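PDB 5UYT: Ice-binding protein from Flavobacteriaceae bacterium, which probably binds ice through right-handed beta-solenoid domains, acting as an antifreeze protein of an Antarctic bacterium. Local coordinates for residues Leu14-Gly19 with Val33-Ala38; Ser27-Asp32 with Thr41-Val46; Val167-Ala172 with Leu186-Ala191. All blocks are in the same frame, centred on the assembly; numbering follows the deposited sequence.

Contact 1 of 3, residues Leu14-Gly19 with Val33-Ala38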
ATOM      1  N   LEU A  14      12.299  -4.288  -5.636  1.00 23.92           N
ATOM      2  CA  LEU A  14      13.192  -4.281  -6.805  1.00 24.99           C
ATOM      3  C   LEU A  14      14.517  -3.679  -6.351  1.00 25.87           C
ATOM      4  O   LEU A  14      14.538  -2.570  -5.802  1.00 25.63           O
ATOM      5  CB  LEU A  14      12.624  -3.392  -7.927  1.00 24.97           C
ATOM      6  CG  LEU A  14      11.210  -3.719  -8.428  1.00 24.51           C
ATOM      7  CD1 LEU A  14      10.710  -2.635  -9.398  1.00 25.31           C
ATOM      8  CD2 LEU A  14      11.227  -5.090  -9.110  1.00 25.56           C
ATOM      9  N   PHE A  15      15.613  -4.396  -6.573  1.00 26.79           N
ATOM     10  CA  PHE A  15      16.906  -3.878  -6.162  1.00 27.56           C
ATOM     11  C   PHE A  15      18.043  -4.422  -7.019  1.00 29.01           C
ATOM     12  O   PHE A  15      18.102  -5.627  -7.290  1.00 28.43           O
ATOM     13  CB  PHE A  15      17.208  -4.192  -4.690  1.00 28.47           C
ATOM     14  CG  PHE A  15      18.605  -3.795  -4.283  1.00 30.46           C
ATOM     15  CD1 PHE A  15      18.898  -2.467  -3.991  1.00 31.04           C
ATOM     16  CD2 PHE A  15      19.633  -4.730  -4.240  1.00 31.87           C
ATOM     17  CE1 PHE A  15      20.187  -2.085  -3.655  1.00 32.85           C
ATOM     18  CE2 PHE A  15      20.935  -4.358  -3.906  1.00 34.00           C
ATOM     19  CZ  PHE A  15      21.213  -3.031  -3.610  1.00 34.23           C
ATOM     20  N   THR A  16      18.934  -3.526  -7.426  1.00 29.67           N
ATOM     21  CA  THR A  16      20.210  -3.952  -8.015  1.00 31.85           C
ATOM     22  C   THR A  16      21.391  -3.302  -7.309  1.00 33.47           C
ATOM     23  O   THR A  16      21.351  -2.126  -6.918  1.00 34.11           O
ATOM     24  CB  THR A  16      20.291  -3.742  -9.550  1.00 32.51           C
ATOM     25  OG1 THR A  16      21.551  -4.247 -10.009  1.00 34.45           O
ATOM     26  CG2 THR A  16      20.183  -2.266  -9.965  1.00 32.25           C
ATOM     27  N   THR A  17      22.433  -4.095  -7.122  1.00 35.31           N
ATOM     28  CA  THR A  17      23.683  -3.607  -6.570  1.00 36.97           C
ATOM     29  C   THR A  17      24.354  -2.613  -7.537  1.00 38.26           C
ATOM     30  O   THR A  17      25.050  -1.682  -7.115  1.00 38.93           O
ATOM     31  CB  THR A  17      24.571  -4.820  -6.223  1.00 38.77           C
ATOM     32  OG1 THR A  17      23.971  -5.472  -5.096  1.00 38.11           O
ATOM     33  CG2 THR A  17      26.035  -4.425  -5.908  1.00 41.15           C
ATOM     34  N   ALA A  18      24.124  -2.790  -8.834  1.00 38.47           N
ATOM     35  CA  ALA A  18      24.723  -1.901  -9.823  1.00 39.95           C
ATOM     36  C   ALA A  18      23.938  -1.931 -11.127  1.00 39.48           C
ATOM     37  O   ALA A  18      23.831  -2.974 -11.772  1.00 39.26           O
ATOM     38  CB  ALA A  18      26.183  -2.261 -10.064  1.00 43.10           C
ATOM     39  N   GLY A  19      23.389  -0.784 -11.507  1.00 38.90           N
ATOM     40  CA  GLY A  19      22.709  -0.654 -12.787  1.00 38.62           C
ATOM     41  C   GLY A  19      21.472   0.209 -12.704  1.00 36.53           C
ATOM     42  O   GLY A  19      21.066   0.622 -11.622  1.00 34.98           O
ATOM     43  N   VAL A  33      12.399   0.365  -3.716  1.00 25.09           N
ATOM     44  CA  VAL A  33      12.902   0.240  -5.089  1.00 25.52           C
ATOM     45  C   VAL A  33      14.234   0.968  -5.119  1.00 27.02           C
ATOM     46  O   VAL A  33      14.335   2.114  -4.674  1.00 27.25           O
ATOM     47  CB  VAL A  33      11.937   0.918  -6.096  1.00 25.22           C
ATOM     48  CG1 VAL A  33      12.563   0.988  -7.502  1.00 26.29           C
ATOM     49  CG2 VAL A  33      10.589   0.190  -6.123  1.00 23.94           C
ATOM     50  N   GLY A  34      15.269   0.335  -5.641  1.00 27.29           N
ATOM     51  CA  GLY A  34      16.521   1.049  -5.636  1.00 28.96           C
ATOM     52  C   GLY A  34      17.682   0.434  -6.357  1.00 29.56           C
ATOM     53  O   GLY A  34      17.610  -0.701  -6.859  1.00 28.74           O
ATOM     54  N   THR A  35      18.755   1.213  -6.399  1.00 30.87           N
ATOM     55  CA  THR A  35      20.014   0.775  -6.968  1.00 32.12           C
ATOM     56  C   THR A  35      21.144   1.418  -6.167  1.00 33.77           C
ATOM     57  O   THR A  35      21.044   2.566  -5.729  1.00 34.33           O
ATOM     58  CB  THR A  35      20.099   1.125  -8.475  1.00 33.04           C
ATOM     59  OG1 THR A  35      21.473   1.210  -8.884  1.00 35.39           O
ATOM     60  CG2 THR A  35      19.369   2.467  -8.775  1.00 33.33           C
ATOM     61  N   ASN A  36      22.227   0.680  -5.977  1.00 35.28           N
ATOM     62  CA  ASN A  36      23.321   1.170  -5.164  1.00 36.46           C
ATOM     63  C   ASN A  36      24.302   2.076  -5.921  1.00 38.89           C
ATOM     64  O   ASN A  36      25.285   2.543  -5.340  1.00 39.83           O
ATOM     65  CB  ASN A  36      24.045  -0.012  -4.498  1.00 37.64           C
ATOM     66  CG  ASN A  36      25.033   0.436  -3.445  1.00 39.19           C
ATOM     67  OD1 ASN A  36      26.186  -0.010  -3.409  1.00 41.62           O
ATOM     68  ND2 ASN A  36      24.605   1.354  -2.610  1.00 38.35           N
ATOM     69  N   ASN A  37      24.048   2.327  -7.212  1.00 39.04           N
ATOM     70  CA  ASN A  37      24.924   3.200  -7.993  1.00 41.79           C
ATOM     71  C   ASN A  37      24.262   4.138  -9.012  1.00 41.95           C
ATOM     72  O   ASN A  37      24.961   4.730  -9.840  1.00 43.67           O
ATOM     73  CB  ASN A  37      26.033   2.373  -8.691  1.00 43.56           C
ATOM     74  CG  ASN A  37      25.538   1.659  -9.942  1.00 42.93           C
ATOM     75  OD1 ASN A  37      24.318   1.496 -10.168  1.00 40.97           O
ATOM     76  ND2 ASN A  37      26.495   1.225 -10.779  1.00 44.48           N
ATOM     77  N   ALA A  38      22.939   4.256  -8.964  1.00 40.53           N
ATOM     78  CA  ALA A  38      22.206   5.133  -9.879  1.00 41.59           C
ATOM     79  C   ALA A  38      20.919   5.583  -9.203  1.00 40.59           C
ATOM     80  O   ALA A  38      20.806   5.485  -7.974  1.00 41.28           O
ATOM     81  CB  ALA A  38      21.926   4.423 -11.205  1.00 41.88           C
TER
HETATM   82  O   HOH W   1      27.382  -1.063  -5.914  1.00 35.83           O

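Contact 2 of 3, residues Ser27-Asp32 with Thr41-Val46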
ATOM      1  N   SER A  27       2.481   0.702 -12.872  1.00 25.09           N
ATOM      2  CA  SER A  27       2.984  -0.447 -12.123  1.00 24.81           C
ATOM      3  C   SER A  27       2.582  -0.271 -10.666  1.00 24.64           C
ATOM      4  O   SER A  27       2.441   0.877 -10.183  1.00 25.45           O
ATOM      5  CB  SER A  27       4.507  -0.517 -12.204  1.00 24.16           C
ATOM      6  OG  SER A  27       4.928  -0.955 -13.504  1.00 24.57           O
ATOM      7  N   HIS A  28       2.410  -1.393  -9.977  1.00 23.91           N
ATOM      8  CA  HIS A  28       1.949  -1.421  -8.597  1.00 23.82           C
ATOM      9  C   HIS A  28       3.031  -2.130  -7.779  1.00 23.10           C
ATOM     10  O   HIS A  28       3.302  -3.328  -7.973  1.00 22.97           O
ATOM     11  CB  HIS A  28       0.605  -2.151  -8.505  1.00 26.61           C
ATOM     12  CG  HIS A  28      -0.473  -1.541  -9.355  1.00 28.93           C
ATOM     13  ND1 HIS A  28      -1.033  -0.317  -9.075  1.00 30.39           N
ATOM     14  CD2 HIS A  28      -1.065  -1.973 -10.494  1.00 31.21           C
ATOM     15  CE1 HIS A  28      -1.940  -0.023  -9.988  1.00 30.62           C
ATOM     16  NE2 HIS A  28      -1.970  -1.006 -10.873  1.00 32.76           N
ATOM     17  N   ILE A  29       3.697  -1.382  -6.909  1.00 22.04           N
ATOM     18  CA  ILE A  29       4.892  -1.916  -6.238  1.00 22.25           C
ATOM     19  C   ILE A  29       4.749  -1.742  -4.747  1.00 21.87           C
ATOM     20  O   ILE A  29       4.444  -0.639  -4.304  1.00 21.68           O
ATOM     21  CB  ILE A  29       6.196  -1.158  -6.630  1.00 23.03           C
ATOM     22  CG1 ILE A  29       6.386  -1.067  -8.171  1.00 24.79           C
ATOM     23  CG2 ILE A  29       7.404  -1.762  -5.901  1.00 23.71           C
ATOM     24  CD1 ILE A  29       6.825  -2.344  -8.843  1.00 25.56           C
ATOM     25  N   THR A  30       4.997  -2.817  -3.995  1.00 20.87           N
ATOM     26  CA  THR A  30       5.054  -2.776  -2.535  1.00 20.70           C
ATOM     27  C   THR A  30       6.419  -3.278  -2.091  1.00 20.91           C
ATOM     28  O   THR A  30       6.731  -4.446  -2.262  1.00 20.84           O
ATOM     29  CB  THR A  30       3.965  -3.637  -1.877  1.00 20.69           C
ATOM     30  OG1 THR A  30       2.694  -3.205  -2.356  1.00 20.87           O
ATOM     31  CG2 THR A  30       4.016  -3.469  -0.321  1.00 21.28           C
ATOM     32  N   GLY A  31       7.184  -2.390  -1.475  1.00 21.40           N
ATOM     33  CA  GLY A  31       8.571  -2.649  -1.098  1.00 22.09           C
ATOM     34  C   GLY A  31       9.415  -1.483  -1.584  1.00 22.57           C
ATOM     35  O   GLY A  31       8.999  -0.728  -2.497  1.00 21.96           O
ATOM     36  N   ASP A  32      10.624  -1.357  -1.036  1.00 23.42           N
ATOM     37  CA  ASP A  32      11.535  -0.341  -1.551  1.00 23.88           C
ATOM     38  C   ASP A  32      11.950  -0.670  -2.999  1.00 24.57           C
ATOM     39  O   ASP A  32      11.942  -1.844  -3.424  1.00 24.44           O
ATOM     40  CB  ASP A  32      12.757  -0.175  -0.647  1.00 25.09           C
ATOM     41  CG  ASP A  32      12.434   0.445   0.710  1.00 25.99           C
ATOM     42  OD1 ASP A  32      11.262   0.812   0.964  1.00 24.62           O
ATOM     43  OD2 ASP A  32      13.371   0.549   1.542  1.00 27.46           O
ATOM     44  N   THR A  41      14.185   5.440 -12.441  1.00 32.81           N
ATOM     45  CA  THR A  41      13.437   6.428 -13.214  1.00 32.17           C
ATOM     46  C   THR A  41      12.064   5.962 -13.664  1.00 30.51           C
ATOM     47  O   THR A  41      11.841   4.764 -13.926  1.00 28.55           O
ATOM     48  CB  THR A  41      14.197   6.905 -14.457  1.00 34.38           C
ATOM     49  OG1 THR A  41      14.465   5.776 -15.288  1.00 34.38           O
ATOM     50  CG2 THR A  41      15.514   7.579 -14.073  1.00 36.30           C
ATOM     51  N   ASN A  42      11.159   6.942 -13.731  1.00 30.42           N
ATOM     52  CA  ASN A  42       9.816   6.812 -14.315  1.00 30.25           C
ATOM     53  C   ASN A  42       8.861   5.927 -13.532  1.00 28.41           C
ATOM     54  O   ASN A  42       7.865   5.464 -14.090  1.00 27.73           O
ATOM     55  CB  ASN A  42       9.882   6.380 -15.805  1.00 31.82           C
ATOM     56  CG  ASN A  42       8.604   6.706 -16.587  1.00 32.95           C
ATOM     57  OD1 ASN A  42       8.012   7.786 -16.441  1.00 34.28           O
ATOM     58  ND2 ASN A  42       8.173   5.775 -17.422  1.00 32.68           N
ATOM     59  N   PHE A  43       9.155   5.672 -12.253  1.00 26.80           N
ATOM     60  CA  PHE A  43       8.156   5.052 -11.379  1.00 25.36           C
ATOM     61  C   PHE A  43       7.061   6.044 -10.985  1.00 25.05           C
ATOM     62  O   PHE A  43       7.318   7.243 -10.931  1.00 25.68           O
ATOM     63  CB  PHE A  43       8.810   4.443 -10.132  1.00 24.56           C
ATOM     64  CG  PHE A  43       9.583   3.194 -10.436  1.00 24.98           C
ATOM     65  CD1 PHE A  43       8.997   1.940 -10.257  1.00 24.22           C
ATOM     66  CD2 PHE A  43      10.874   3.264 -10.971  1.00 25.80           C
ATOM     67  CE1 PHE A  43       9.688   0.783 -10.552  1.00 24.46           C
ATOM     68  CE2 PHE A  43      11.562   2.096 -11.296  1.00 26.24           C
ATOM     69  CZ  PHE A  43      10.968   0.857 -11.085  1.00 25.24           C
ATOM     70  N   GLY A  44       5.848   5.534 -10.759  1.00 23.81           N
ATOM     71  CA  GLY A  44       4.739   6.315 -10.214  1.00 23.14           C
ATOM     72  C   GLY A  44       4.729   6.124  -8.706  1.00 21.93           C
ATOM     73  O   GLY A  44       5.770   5.882  -8.105  1.00 22.01           O
ATOM     74  N   ASN A  45       3.559   6.190  -8.090  1.00 21.38           N
ATOM     75  CA  ASN A  45       3.474   5.997  -6.635  1.00 20.85           C
ATOM     76  C   ASN A  45       3.853   4.574  -6.256  1.00 20.92           C
ATOM     77  O   ASN A  45       3.304   3.615  -6.814  1.00 21.31           O
ATOM     78  CB  ASN A  45       2.062   6.363  -6.120  1.00 20.32           C
ATOM     79  CG  ASN A  45       1.803   7.846  -6.183  1.00 20.95           C
ATOM     80  OD1 ASN A  45       2.645   8.650  -5.758  1.00 21.35           O
ATOM     81  ND2 ASN A  45       0.635   8.232  -6.692  1.00 20.51           N
ATOM     82  N   VAL A  46       4.838   4.464  -5.361  1.00 20.01           N
ATOM     83  CA  VAL A  46       5.349   3.183  -4.867  1.00 19.92           C
ATOM     84  C   VAL A  46       5.069   3.069  -3.380  1.00 19.82           C
ATOM     85  O   VAL A  46       5.296   4.024  -2.653  1.00 21.02           O
ATOM     86  CB  VAL A  46       6.868   3.073  -5.145  1.00 20.37           C
ATOM     87  CG1 VAL A  46       7.485   1.912  -4.364  1.00 20.77           C
ATOM     88  CG2 VAL A  46       7.089   2.844  -6.638  1.00 20.92           C
TER
HETATM   89  O   HOH W   2       4.319   1.597  -8.404  1.00 32.33           O
HETATM   90  O   HOH W   3       1.829   3.509  -9.319  1.00 34.16           O
HETATM   91  O   HOH W   4       2.283   1.111  -6.238  1.00 22.88           O

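Contact 3 of 3, residues Val167-Ala172 with Leu186-Ala191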
ATOM      1  N   VAL A 167      16.880 -13.948  -7.734  1.00 29.15           N
ATOM      2  CA  VAL A 167      18.215 -13.394  -7.551  1.00 30.26           C
ATOM      3  C   VAL A 167      19.025 -13.649  -8.820  1.00 30.96           C
ATOM      4  O   VAL A 167      19.446 -14.782  -9.084  1.00 31.94           O
ATOM      5  CB  VAL A 167      18.960 -14.038  -6.347  1.00 31.25           C
ATOM      6  CG1 VAL A 167      20.381 -13.483  -6.208  1.00 31.71           C
ATOM      7  CG2 VAL A 167      18.176 -13.848  -5.063  1.00 30.46           C
ATOM      8  N   ALA A 168      19.249 -12.595  -9.600  1.00 30.62           N
ATOM      9  CA  ALA A 168      20.037 -12.722 -10.821  1.00 31.03           C
ATOM     10  C   ALA A 168      21.465 -12.350 -10.491  1.00 32.51           C
ATOM     11  O   ALA A 168      21.724 -11.241 -10.029  1.00 32.50           O
ATOM     12  CB  ALA A 168      19.483 -11.818 -11.916  1.00 31.09           C
ATOM     13  N   ASN A 169      22.399 -13.285 -10.713  1.00 33.33           N
ATOM     14  CA  ASN A 169      23.793 -13.037 -10.433  1.00 34.69           C
ATOM     15  C   ASN A 169      24.507 -12.528 -11.672  1.00 35.31           C
ATOM     16  O   ASN A 169      24.609 -13.254 -12.678  1.00 34.95           O
ATOM     17  CB  ASN A 169      24.489 -14.331  -9.974  1.00 36.01           C
ATOM     18  CG  ASN A 169      25.855 -14.077  -9.380  1.00 37.72           C
ATOM     19  OD1 ASN A 169      26.055 -13.089  -8.675  1.00 37.67           O
ATOM     20  ND2 ASN A 169      26.817 -14.975  -9.664  1.00 38.58           N
ATOM     21  N   ASN A 170      25.020 -11.303 -11.583  1.00 35.70           N
ATOM     22  CA  ASN A 170      25.741 -10.665 -12.688  1.00 36.97           C
ATOM     23  C   ASN A 170      24.943 -10.733 -13.980  1.00 36.55           C
ATOM     24  O   ASN A 170      25.481 -11.057 -15.043  1.00 36.80           O
ATOM     25  CB  ASN A 170      27.139 -11.261 -12.861  1.00 39.80           C
ATOM     26  CG  ASN A 170      27.978 -11.087 -11.619  1.00 41.16           C
ATOM     27  OD1 ASN A 170      28.613 -12.021 -11.174  1.00 44.15           O
ATOM     28  ND2 ASN A 170      27.955  -9.894 -11.036  1.00 40.99           N
ATOM     29  N   ALA A 171      23.646 -10.427 -13.864  1.00 34.58           N
ATOM     30  CA  ALA A 171      22.741 -10.364 -15.016  1.00 34.49           C
ATOM     31  C   ALA A 171      21.587  -9.402 -14.779  1.00 33.23           C
ATOM     32  O   ALA A 171      21.308  -9.026 -13.638  1.00 32.28           O
ATOM     33  CB  ALA A 171      22.190 -11.751 -15.340  1.00 34.84           C
ATOM     34  N   ALA A 172      20.924  -9.010 -15.867  1.00 32.71           N
ATOM     35  CA  ALA A 172      19.756  -8.115 -15.793  1.00 31.29           C
ATOM     36  C   ALA A 172      18.467  -8.891 -15.504  1.00 29.76           C
ATOM     37  O   ALA A 172      18.425 -10.133 -15.605  1.00 29.56           O
ATOM     38  CB  ALA A 172      19.628  -7.304 -17.088  1.00 32.18           C
ATOM     39  N   LEU A 186      15.924  -9.112  -7.526  1.00 26.70           N
ATOM     40  CA  LEU A 186      17.188  -8.689  -6.936  1.00 27.42           C
ATOM     41  C   LEU A 186      18.332  -9.090  -7.859  1.00 28.26           C
ATOM     42  O   LEU A 186      18.442 -10.266  -8.214  1.00 28.21           O
ATOM     43  CB  LEU A 186      17.388  -9.388  -5.580  1.00 28.17           C
ATOM     44  CG  LEU A 186      16.246  -9.309  -4.548  1.00 28.26           C
ATOM     45  CD1 LEU A 186      16.544 -10.262  -3.394  1.00 28.97           C
ATOM     46  CD2 LEU A 186      16.062  -7.882  -4.044  1.00 28.65           C
ATOM     47  N   SER A 187      19.182  -8.128  -8.222  1.00 28.47           N
ATOM     48  CA  SER A 187      20.404  -8.414  -9.008  1.00 29.61           C
ATOM     49  C   SER A 187      21.682  -8.035  -8.255  1.00 30.95           C
ATOM     50  O   SER A 187      21.769  -6.951  -7.667  1.00 31.49           O
ATOM     51  CB  SER A 187      20.383  -7.685 -10.355  1.00 29.54           C
ATOM     52  OG  SER A 187      21.646  -7.848 -11.048  1.00 30.60           O
ATOM     53  N   THR A 188      22.695  -8.910  -8.317  1.00 32.52           N
ATOM     54  CA  THR A 188      24.012  -8.644  -7.709  1.00 33.86           C
ATOM     55  C   THR A 188      24.863  -7.685  -8.540  1.00 34.44           C
ATOM     56  O   THR A 188      25.889  -7.224  -8.067  1.00 34.86           O
ATOM     57  CB  THR A 188      24.827  -9.935  -7.504  1.00 35.04           C
ATOM     58  OG1 THR A 188      24.979 -10.583  -8.766  1.00 35.69           O
ATOM     59  CG2 THR A 188      24.113 -10.876  -6.547  1.00 34.82           C
ATOM     60  N   THR A 189      24.460  -7.467  -9.794  1.00 34.16           N
ATOM     61  CA  THR A 189      24.775  -6.287 -10.637  1.00 34.51           C
ATOM     62  C   THR A 189      24.143  -6.586 -11.998  1.00 34.45           C
ATOM     63  O   THR A 189      24.233  -7.726 -12.502  1.00 34.50           O
ATOM     64  CB  THR A 189      26.293  -5.791 -10.770  1.00 36.81           C
ATOM     65  OG1 THR A 189      26.782  -5.930 -12.109  1.00 37.83           O
ATOM     66  CG2 THR A 189      27.260  -6.360  -9.775  1.00 36.95           C
ATOM     67  N   GLY A 190      23.488  -5.571 -12.558  1.00 33.55           N
ATOM     68  CA  GLY A 190      22.708  -5.670 -13.784  1.00 33.62           C
ATOM     69  C   GLY A 190      21.478  -4.779 -13.705  1.00 32.41           C
ATOM     70  O   GLY A 190      20.950  -4.532 -12.610  1.00 31.78           O
ATOM     71  N   ALA A 191      20.983  -4.317 -14.857  1.00 32.52           N
ATOM     72  CA  ALA A 191      19.798  -3.433 -14.889  1.00 31.57           C
ATOM     73  C   ALA A 191      18.502  -4.165 -14.512  1.00 30.67           C
ATOM     74  O   ALA A 191      18.414  -5.395 -14.628  1.00 30.31           O
ATOM     75  CB  ALA A 191      19.661  -2.793 -16.264  1.00 32.43           C
TER

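Contact 1 of 3, residues Leu14-Gly19 with Val33-Ala38
Thr-16 and Thr-35 run alongside each other from neighbouring parallel strands, directed to the same face, with CG2 of Thr-16 resting 3.7 Å from CB of Thr-35. In both, OG1 is turned anti to the backbone N (chi1 -177° and 156°), which brings each hydroxyl forward over the turn that follows its strand. There each forms an ST turn, accepting from the backbone N of Ala-18 and of Asn-37 respectively. The Thr-35 hydroxyl also donates across the contact: OG1 lies 2.8 Å from Gly-19 O, in the plane of that carbonyl, while Thr-16 OG1 is taken up by Gly-190 O in the coil beyond. Asn-37 adds a second grip on Gly-19. Its OD1 receives the Gly-19 N-H at 2.8 Å, the donor tilted from the plane of the amide, and its ND2 end lies alongside Ala-18 CB. The same glycine is thus held through both N and O, and its backbone angles would not suit a side chain. At Asn-36 the methylene CB packs against Thr-17 O at 3.3 Å, and a water links that carbonyl to Asn-36 OD1; ND2 turns to Thr-57. Leu-14 and Val-33 share the threonines' face, CD1 to CG2 at 4.3 Å, and like the threonine pair look into the core, where Val-33 and both threonines meet Val-21. Phe-15 projects from the opposite face, its CD1 approaching Gly-34 O obliquely at 3.6 Å and its ring lodged beneath helix 55-73. Backbone bonds from Gly-34 N to Leu-14 O, Thr-16 N to Gly-34 O and Asn-36 N to Thr-16 O complete the register, a parallel pairing of successive coils characteristic of the right-handed beta-solenoid of ice-binding proteins.

Contact 2 of 3, residues Ser27-Asp32 with Thr41-Val46
Ser-27 meets the second segment through water: its carbonyl O lies 4.4 Å from Asn-45 O, and two waters sit between them, one 2.7 Å from Ser-27 O and the other 2.8 Å from it. Two carbonyl oxygens that cannot bond to each other directly are joined in this way. The next contact residue, Ile-29, uses its N to donate to a third water at 2.9 Å, and that water lies 2.8 Å from Asn-45 O, which has all three waters around it. The Ile-29 side chain makes the dry part of the contact. Its CG2, anti to the backbone N, approaches CG1 of Val-46 at 4.0 Å, the two branched side chains crossing obliquely. Its other branch turns to Phe-43, where CG1 reaches the ring edge, near the ring plane, 4.5 Å from CE1. Further along, Gly-31 O is buried against the Val-46 CG1 methyl, 3.6 Å away, and has no hydrogen-bonding partner in the model. The glycine itself adopts backbone angles that a side chain would strain. Strand 28-30 is flanked by strand 198-200 and Ile-29 packs on Val-199. Ile-29 and Phe-43 both lean on Leu-14 of strand 12-16, and Phe-43 reaches Val-21 and Asn-23 of strand 21-24, so that its ring packs between strands 12-16 and 21-24, while Asn-45 OD1 is bonded to Tyr-297 N.

Contact 3 of 3, residues Val167-Ala172 with Leu186-Ala191
The Asn-169 carboxamide meets Thr-188 through OD1, and that of Asn-170 lies against both Thr-188 and Thr-189. Thr-188 OG1 donates to Asn-169 OD1 at 2.7 Å from a position tilted 24° out of the amide plane, and the ND2 end of that amide is bonded to Glu-151. The Asn-170 amide has Thr-188 OG1 over one face, 3.8 Å from its ND2, whereas Thr-189 CG2 lies nearly in its plane at the ND2 edge. Thr-188 OG1 sits between its own backbone N and carbonyl carbon (chi1 58°), a rotation that aims it at the facing turn, where it also accepts from Asn-170 N at 2.9 Å. A valine at Thr-188 would probably leave both Asn-169 OD1 and Asn-170 N without this hydroxyl mate, and the Asn-169 amide less firmly fixed. One residue earlier, Ser-187 OG donates to Ala-171 O at 2.9 Å, tilted 17° from the carbonyl plane, and weakly accepts from Thr-189 N. Gly-190 passes close to this carbonyl, its CA 3.6 Å from Ala-171 O, and any CB would collide with that oxygen. In the strands, Ala-168 N donates to Leu-186 O and Thr-188 N to Ala-168 O. Val-167 CG2 and Leu-186 CD1 touch at 4.3 Å, on the face turned to Leu-64 of helix 55-73, while Ala-168 and Ser-187 occupy the other. The in-register parallel pairing of neighbouring coils, continued into the turns by side-chain hydroxyls, belongs to the right-handed beta-solenoid of this ice-binding protein.

How the contacts relate
From the N terminus, the chain lays down 14-19, turns through 27-32, and at 33-38 closes contact 1 after one coil. Contact 2, opened before that closure, is completed only by 41-46, so the two cross along the chain, and Val-33 CG1 packs on Phe-43, Val-33 CG2 on Val-46. Contact 3 closes a later coil, 167-172 with 186-191, in series with both. In space, however, segment 186-191 lies next to 14-19: Ala-18 O and Gly-190 N are joined by a probable hydrogen bond. Contacts 1 and 3 thus belong to one continuous stack of coils beside helix 55-73, while contact 2 joins strand 28-30 to the loop before strand 50-52, packing on contact 1 through Leu-14 and Val-33.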